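Local coordinates for protein cadherin-23 (Mus musculus, PDB 5UZ8) that probably serves calcium-dependent cell adhesion and mechanotransduction in hearing, as a rod of extracellular cadherin repeats joined through calcium sites, at residues P5-F10 against V86-N91. Sequence-based numbering, arbitrary orientation.
Sequences PQFKPF and VRASDN. With CA (calcium ion), chain H.
Strand 6-7 and the end of strand 81-89 belong to the two facing sheets of a cadherin repeat, and their backbones come nearest at Pro5 and Ala88, whose CA atoms are 6.5 Å apart. Side chains fill the space between them. Phe7 reaches across by the far end of its ring: with CG anti to its own carbonyl carbon (chi1 -74°), CZ comes to 3.6 Å from Ala88 CB and, obliquely to the ring, equally near Val86 O. Beside it, CE1 packs against Val86 CG1 at 4.0 Å. Ile100 of strand 97-107 and Ala34 of strand 28-35 also touch this ring, which thus sits within the sandwich core. Replacing the ring of Phe7 by the methyl of an alanine is likely to leave a gap beside Ala88 CB and to take the packing on this side from Val86 CG1. Pro5 touches the backbone by the CB-CG corner of its ring, CG lying 3.7 Å from Ala88 O and 3.8 Å from Asp90 N. Beyond it, Asp90 turns to calcium, binding it through OD2 at 2.5 Å, while OD1 accepts hydrogen bonds from the backbone N atoms of Gly92 and Arg96, which should fix the carboxylate's rotation. Asn3 O, Asp36, Asp38, Asn42 O and a water complete the coordination. The join rests on carbon packing against side chains and backbone, with an ionic site at its end: van der Waals packing joins the two sheets here, and the shared calcium ties the chain just before Pro5 to the end of strand 81-89.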
ATOM      1  N   PRO A   5     -33.478 -48.375  21.965  1.00 34.44           N
ATOM      2  CA  PRO A   5     -32.743 -47.277  22.585  1.00 31.80           C
ATOM      3  C   PRO A   5     -33.383 -45.920  22.309  1.00 30.04           C
ATOM      4  O   PRO A   5     -33.890 -45.679  21.199  1.00 28.77           O
ATOM      5  CB  PRO A   5     -31.361 -47.370  21.931  1.00 31.52           C
ATOM      6  CG  PRO A   5     -31.211 -48.834  21.599  1.00 33.26           C
ATOM      7  CD  PRO A   5     -32.582 -49.271  21.200  1.00 34.69           C
ATOM      8  N   GLN A   6     -33.343 -45.046  23.319  1.00 28.44           N
ATOM      9  CA  GLN A   6     -33.826 -43.692  23.169  1.00 27.51           C
ATOM     10  C   GLN A   6     -32.712 -42.704  23.467  1.00 24.97           C
ATOM     11  O   GLN A   6     -32.018 -42.831  24.476  1.00 24.40           O
ATOM     12  CB  GLN A   6     -34.964 -43.418  24.148  1.00 29.11           C
ATOM     13  CG  GLN A   6     -36.126 -44.387  24.103  1.00 32.23           C
ATOM     14  CD  GLN A   6     -37.065 -44.131  25.263  1.00 34.17           C
ATOM     15  OE1 GLN A   6     -37.859 -43.200  25.225  1.00 36.76           O
ATOM     16  NE2 GLN A   6     -36.929 -44.901  26.316  1.00 35.61           N
ATOM     17  N   PHE A   7     -32.592 -41.692  22.630  1.00 23.05           N
ATOM     18  CA  PHE A   7     -31.625 -40.632  22.860  1.00 21.87           C
ATOM     19  C   PHE A   7     -32.103 -39.737  23.984  1.00 21.78           C
ATOM     20  O   PHE A   7     -33.315 -39.624  24.244  1.00 22.13           O
ATOM     21  CB  PHE A   7     -31.335 -39.846  21.567  1.00 21.24           C
ATOM     22  CG  PHE A   7     -30.476 -40.628  20.588  1.00 21.23           C
ATOM     23  CD1 PHE A   7     -29.098 -40.720  20.776  1.00 20.99           C
ATOM     24  CD2 PHE A   7     -31.054 -41.302  19.522  1.00 22.06           C
ATOM     25  CE1 PHE A   7     -28.318 -41.454  19.891  1.00 21.19           C
ATOM     26  CE2 PHE A   7     -30.281 -42.034  18.636  1.00 22.54           C
ATOM     27  CZ  PHE A   7     -28.919 -42.131  18.836  1.00 21.86           C
ATOM     28  N   LYS A   8     -31.118 -39.182  24.682  1.00 21.02           N
ATOM     29  CA  LYS A   8     -31.311 -38.316  25.809  1.00 21.86           C
ATOM     30  C   LYS A   8     -30.881 -36.886  25.462  1.00 20.28           C
ATOM     31  O   LYS A   8     -29.916 -36.695  24.735  1.00 18.71           O
ATOM     32  CB  LYS A   8     -30.515 -38.849  26.993  1.00 23.52           C
ATOM     33  CG  LYS A   8     -30.975 -40.253  27.395  1.00 25.77           C
ATOM     34  CD  LYS A   8     -31.994 -40.189  28.487  1.00 28.41           C
ATOM     35  CE  LYS A   8     -31.228 -40.159  29.802  1.00 30.40           C
ATOM     36  NZ  LYS A   8     -31.932 -39.334  30.781  1.00 32.30           N
ATOM     37  N   PRO A   9     -31.580 -35.880  25.959  1.00 20.22           N
ATOM     38  CA  PRO A   9     -32.785 -36.010  26.770  1.00 21.48           C
ATOM     39  C   PRO A   9     -33.975 -36.586  25.988  1.00 21.37           C
ATOM     40  O   PRO A   9     -34.016 -36.509  24.762  1.00 20.10           O
ATOM     41  CB  PRO A   9     -33.075 -34.559  27.186  1.00 21.96           C
ATOM     42  CG  PRO A   9     -32.544 -33.754  26.053  1.00 20.89           C
ATOM     43  CD  PRO A   9     -31.375 -34.513  25.455  1.00 19.75           C
ATOM     44  N   PHE A  10     -34.907 -37.192  26.703  1.00 22.42           N
ATOM     45  CA  PHE A  10     -35.962 -37.925  26.045  1.00 23.13           C
ATOM     46  C   PHE A  10     -36.760 -36.980  25.119  1.00 22.63           C
ATOM     47  O   PHE A  10     -37.141 -35.889  25.513  1.00 22.45           O
ATOM     48  CB  PHE A  10     -36.896 -38.544  27.073  1.00 25.17           C
ATOM     49  CG  PHE A  10     -36.317 -39.718  27.814  1.00 26.22           C
ATOM     50  CD1 PHE A  10     -35.817 -40.834  27.122  1.00 26.38           C
ATOM     51  CD2 PHE A  10     -36.309 -39.737  29.203  1.00 27.78           C
ATOM     52  CE1 PHE A  10     -35.334 -41.946  27.823  1.00 27.37           C
ATOM     53  CE2 PHE A  10     -35.826 -40.846  29.910  1.00 28.73           C
ATOM     54  CZ  PHE A  10     -35.359 -41.958  29.215  1.00 28.38           C
ATOM     55  N   VAL A  86     -26.035 -40.246  14.250  1.00 18.28           N
ATOM     56  CA  VAL A  86     -25.603 -41.202  15.256  1.00 18.44           C
ATOM     57  C   VAL A  86     -26.633 -42.317  15.318  1.00 19.87           C
ATOM     58  O   VAL A  86     -27.832 -42.041  15.384  1.00 19.93           O
ATOM     59  CB  VAL A  86     -25.500 -40.562  16.647  1.00 18.01           C
ATOM     60  CG1 VAL A  86     -25.063 -41.613  17.652  1.00 18.97           C
ATOM     61  CG2 VAL A  86     -24.506 -39.405  16.669  1.00 17.10           C
ATOM     62  N   ARG A  87     -26.170 -43.564  15.229  1.00 21.07           N
ATOM     63  CA  ARG A  87     -27.012 -44.748  15.401  1.00 22.83           C
ATOM     64  C   ARG A  87     -26.663 -45.376  16.729  1.00 23.30           C
ATOM     65  O   ARG A  87     -25.498 -45.651  16.975  1.00 23.46           O
ATOM     66  CB  ARG A  87     -26.769 -45.759  14.278  1.00 24.41           C
ATOM     67  CG  ARG A  87     -27.631 -47.005  14.317  1.00 26.58           C
ATOM     68  CD  ARG A  87     -27.329 -47.933  13.146  1.00 28.58           C
ATOM     69  NE  ARG A  87     -28.036 -49.216  13.236  1.00 31.08           N
ATOM     70  CZ  ARG A  87     -29.292 -49.438  12.833  1.00 32.72           C
ATOM     71  NH1 ARG A  87     -30.040 -48.461  12.311  1.00 32.57           N
ATOM     72  NH2 ARG A  87     -29.828 -50.653  12.970  1.00 34.75           N
ATOM     73  N   ALA A  88     -27.677 -45.613  17.570  1.00 24.04           N
ATOM     74  CA  ALA A  88     -27.520 -46.273  18.851  1.00 24.75           C
ATOM     75  C   ALA A  88     -28.290 -47.595  18.739  1.00 26.90           C
ATOM     76  O   ALA A  88     -29.497 -47.573  18.546  1.00 26.87           O
ATOM     77  CB  ALA A  88     -28.112 -45.406  19.951  1.00 24.34           C
ATOM     78  N   SER A  89     -27.586 -48.724  18.791  1.00 28.55           N
ATOM     79  CA  SER A  89     -28.189 -50.041  18.562  1.00 31.18           C
ATOM     80  C   SER A  89     -28.004 -50.878  19.824  1.00 33.01           C
ATOM     81  O   SER A  89     -26.943 -50.840  20.433  1.00 32.60           O
ATOM     82  CB  SER A  89     -27.515 -50.735  17.378  1.00 32.04           C
ATOM     83  OG  SER A  89     -28.116 -52.013  17.147  1.00 34.40           O
ATOM     84  N   ASP A  90     -29.028 -51.607  20.242  1.00 35.37           N
ATOM     85  CA  ASP A  90     -28.805 -52.588  21.292  1.00 38.22           C
ATOM     86  C   ASP A  90     -28.201 -53.792  20.614  1.00 40.90           C
ATOM     87  O   ASP A  90     -28.104 -53.831  19.390  1.00 40.78           O
ATOM     88  CB  ASP A  90     -30.057 -52.923  22.118  1.00 39.56           C
ATOM     89  CG  ASP A  90     -31.159 -53.643  21.323  1.00 41.22           C
ATOM     90  OD1 ASP A  90     -30.885 -54.395  20.354  1.00 42.25           O
ATOM     91  OD2 ASP A  90     -32.339 -53.456  21.691  1.00 41.37           O
ATOM     92  N   ASN A  91     -27.789 -54.772  21.395  1.00 44.59           N
ATOM     93  CA  ASN A  91     -27.130 -55.937  20.820  1.00 47.91           C
ATOM     94  C   ASN A  91     -28.021 -57.165  20.926  1.00 51.85           C
ATOM     95  O   ASN A  91     -27.529 -58.276  20.984  1.00 53.71           O
ATOM     96  CB  ASN A  91     -25.760 -56.132  21.475  1.00 48.18           C
ATOM     97  CG  ASN A  91     -24.720 -55.177  20.922  1.00 46.62           C
ATOM     98  OD1 ASN A  91     -23.894 -55.570  20.098  1.00 47.21           O
ATOM     99  ND2 ASN A  91     -24.779 -53.903  21.337  1.00 43.93           N
TER
HETATM  100 CA    CA H2607     -33.386 -53.127  23.909  1.00 47.41          CA
HETATM  101  O   HOH W   1     -34.323 -55.206  23.134  1.00 40.05           O